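Local coordinates for putative thiosulfate sulfurtransferase YNJE (Escherichia coli, PDB 2WLR), which transfers sulfur from thiosulfate to cyanide, giving thiocyanate and sulfite, as a monomeric periplasmic enzyme of the rhodanese family, at residues A77-Y82 against A98-I103. Numbering follows the deposited sequence.
Sequences APVALY and AGLTHI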
ATOM      1  N   ALA A  77      19.371  -9.656  22.586  1.00 22.81           N
ATOM      2  CA  ALA A  77      19.610 -10.501  21.408  1.00 22.03           C
ATOM      3  C   ALA A  77      20.404  -9.712  20.360  1.00 21.50           C
ATOM      4  O   ALA A  77      20.208  -8.511  20.247  1.00 22.30           O
ATOM      5  CB  ALA A  77      18.288 -10.969  20.828  1.00 22.94           C
ATOM      6  N   PRO A  78      21.301 -10.382  19.600  1.00 20.31           N
ATOM      7  CA  PRO A  78      22.039  -9.668  18.535  1.00 18.91           C
ATOM      8  C   PRO A  78      21.116  -9.017  17.492  1.00 17.81           C
ATOM      9  O   PRO A  78      20.152  -9.618  17.051  1.00 15.09           O
ATOM     10  CB  PRO A  78      22.892 -10.756  17.868  1.00 19.98           C
ATOM     11  CG  PRO A  78      22.693 -12.019  18.686  1.00 20.41           C
ATOM     12  CD  PRO A  78      21.578 -11.829  19.627  1.00 20.62           C
ATOM     13  N   VAL A  79      21.397  -7.765  17.152  1.00 16.48           N
ATOM     14  CA  VAL A  79      20.806  -7.161  15.953  1.00 16.32           C
ATOM     15  C   VAL A  79      21.939  -6.747  15.039  1.00 13.86           C
ATOM     16  O   VAL A  79      22.969  -6.259  15.495  1.00 14.53           O
ATOM     17  CB  VAL A  79      19.802  -5.996  16.259  1.00 17.19           C
ATOM     18  CG1 VAL A  79      18.762  -6.493  17.246  1.00 20.70           C
ATOM     19  CG2 VAL A  79      20.507  -4.754  16.777  1.00 19.56           C
ATOM     20  N   ALA A  80      21.804  -7.036  13.742  1.00 11.93           N
ATOM     21  CA  ALA A  80      22.849  -6.713  12.773  1.00 11.56           C
ATOM     22  C   ALA A  80      22.265  -5.776  11.732  1.00 10.09           C
ATOM     23  O   ALA A  80      21.293  -6.126  11.050  1.00 10.32           O
ATOM     24  CB  ALA A  80      23.368  -7.949  12.112  1.00 12.04           C
ATOM     25  N   LEU A  81      22.843  -4.590  11.630  1.00  9.71           N
ATOM     26  CA  LEU A  81      22.369  -3.534  10.739  1.00  9.99           C
ATOM     27  C   LEU A  81      23.065  -3.582   9.407  1.00  9.37           C
ATOM     28  O   LEU A  81      24.228  -3.994   9.294  1.00  9.73           O
ATOM     29  CB  LEU A  81      22.632  -2.162  11.346  1.00 10.51           C
ATOM     30  CG  LEU A  81      22.199  -1.922  12.789  1.00 14.47           C
ATOM     31  CD1 LEU A  81      22.381  -0.478  13.179  1.00 15.27           C
ATOM     32  CD2 LEU A  81      20.803  -2.355  13.045  1.00 16.05           C
ATOM     33  N   TYR A  82      22.349  -3.168   8.369  1.00  8.83           N
ATOM     34  CA  TYR A  82      22.982  -2.923   7.090  1.00  8.12           C
ATOM     35  C   TYR A  82      22.373  -1.781   6.327  1.00  8.25           C
ATOM     36  O   TYR A  82      21.302  -1.254   6.677  1.00  7.58           O
ATOM     37  CB  TYR A  82      23.067  -4.205   6.260  1.00  7.10           C
ATOM     38  CG  TYR A  82      21.723  -4.732   5.789  1.00  7.46           C
ATOM     39  CD1 TYR A  82      20.996  -5.626   6.553  1.00  6.87           C
ATOM     40  CD2 TYR A  82      21.236  -4.405   4.546  1.00  8.25           C
ATOM     41  CE1 TYR A  82      19.767  -6.131   6.116  1.00  7.52           C
ATOM     42  CE2 TYR A  82      20.018  -4.889   4.104  1.00  6.91           C
ATOM     43  CZ  TYR A  82      19.289  -5.775   4.871  1.00  7.23           C
ATOM     44  OH  TYR A  82      18.088  -6.225   4.373  1.00  7.31           O
ATOM     45  N   ALA A  98      17.453   3.437  22.879  1.00 16.01           N
ATOM     46  CA  ALA A  98      16.245   2.655  23.169  1.00 16.52           C
ATOM     47  C   ALA A  98      16.499   1.453  24.082  1.00 16.99           C
ATOM     48  O   ALA A  98      15.567   0.814  24.510  1.00 18.50           O
ATOM     49  CB  ALA A  98      15.589   2.180  21.850  1.00 16.48           C
ATOM     50  N   GLY A  99      17.757   1.111  24.334  1.00 17.83           N
ATOM     51  CA  GLY A  99      18.073   0.039  25.261  1.00 18.63           C
ATOM     52  C   GLY A  99      18.645  -1.248  24.685  1.00 19.17           C
ATOM     53  O   GLY A  99      18.961  -2.171  25.445  1.00 20.63           O
ATOM     54  N   LEU A 100      18.787  -1.350  23.364  1.00 18.75           N
ATOM     55  CA  LEU A 100      19.284  -2.601  22.782  1.00 18.34           C
ATOM     56  C   LEU A 100      20.759  -2.695  23.063  1.00 18.48           C
ATOM     57  O   LEU A 100      21.476  -1.720  22.837  1.00 17.65           O
ATOM     58  CB  LEU A 100      19.039  -2.663  21.274  1.00 18.85           C
ATOM     59  CG  LEU A 100      17.591  -2.907  20.908  1.00 19.42           C
ATOM     60  CD1 LEU A 100      16.800  -1.681  21.181  1.00 24.34           C
ATOM     61  CD2 LEU A 100      17.421  -3.335  19.430  1.00 20.52           C
ATOM     62  N   THR A 101      21.209  -3.857  23.544  1.00 18.70           N
ATOM     63  CA  THR A 101      22.591  -3.995  24.052  1.00 19.01           C
ATOM     64  C   THR A 101      23.575  -4.723  23.140  1.00 18.91           C
ATOM     65  O   THR A 101      24.767  -4.767  23.431  1.00 19.26           O
ATOM     66  CB  THR A 101      22.593  -4.684  25.441  1.00 18.83           C
ATOM     67  OG1 THR A 101      22.117  -6.012  25.309  1.00 20.82           O
ATOM     68  CG2 THR A 101      21.679  -3.936  26.420  1.00 19.66           C
ATOM     69  N   HIS A 102      23.105  -5.266  22.021  1.00 18.07           N
ATOM     70  CA  HIS A 102      23.982  -6.053  21.163  1.00 18.46           C
ATOM     71  C   HIS A 102      23.732  -5.681  19.703  1.00 17.28           C
ATOM     72  O   HIS A 102      22.966  -6.369  19.037  1.00 18.59           O
ATOM     73  CB  HIS A 102      23.699  -7.539  21.383  1.00 19.15           C
ATOM     74  CG  HIS A 102      24.724  -8.441  20.779  1.00 22.56           C
ATOM     75  ND1 HIS A 102      25.462  -8.092  19.666  1.00 26.01           N
ATOM     76  CD2 HIS A 102      25.106  -9.698  21.106  1.00 24.62           C
ATOM     77  CE1 HIS A 102      26.277  -9.084  19.352  1.00 25.29           C
ATOM     78  NE2 HIS A 102      26.083 -10.069  20.208  1.00 26.70           N
ATOM     79  N   ILE A 103      24.361  -4.598  19.252  1.00 16.05           N
ATOM     80  CA  ILE A 103      24.135  -4.016  17.920  1.00 16.52           C
ATOM     81  C   ILE A 103      25.410  -4.101  17.116  1.00 16.87           C
ATOM     82  O   ILE A 103      26.423  -3.500  17.465  1.00 17.76           O
ATOM     83  CB  ILE A 103      23.700  -2.546  18.010  1.00 16.25           C
ATOM     84  CG1 ILE A 103      22.452  -2.401  18.881  1.00 17.66           C
ATOM     85  CG2 ILE A 103      23.409  -1.945  16.596  1.00 14.89           C
ATOM     86  CD1 ILE A 103      22.078  -0.973  19.157  1.00 19.46           C
TER
HETATM   87  O   HOH W   1      20.332  -6.104  21.390  1.00 17.42           O
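Pro78 lies flat against the imidazole of His102: its CB sits 3.9 Å from the centroid of the His102 ring and only 3° off the ring normal, a CH-pi contact over the middle of one face. Pro78 CA leans on that same face nearer the ring's CG end. The ring gets there because CG of His102 stands anti to the backbone N (chi1 -168°), which carries the imidazole across to the proline. With the imidazole cut back to an alanine here, Pro78 CB would lose its CH-pi partner and a gap would probably open beside the proline ring.

The backbone bond runs from Val79 N to His102 O at 2.8 Å, nearly straight at the hydrogen. Just before it in the chain, where the two backbones no longer pair directly, a water accepts from His102 N and lies 2.7 Å from Ala77 O, bridging the two backbones. Beyond the bond, Val79 and Ile103 form a parallel bridge with their side chains side by side on one face of the sheet, Val79 CG2 meeting Ile103 CG1 at 3.7 Å. Leu100 CD2 reaches Val79 CG1 at 4.1 Å, and Leu81 CD1 closes on Ile103 CG2 at 3.9 Å. Helix 85-97 packs on this apolar group through Leu81 and Ile103, and Ile68 of helix 61-70 touches Leu100.

Helix 85-97 ends in a Schellman motif at Gly99, and the chain then turns back to lay strand 103-105 beside strand 79-82. This is a beta-alpha-beta crossover, completing the edge of the parallel sheet in the first rhodanese domain.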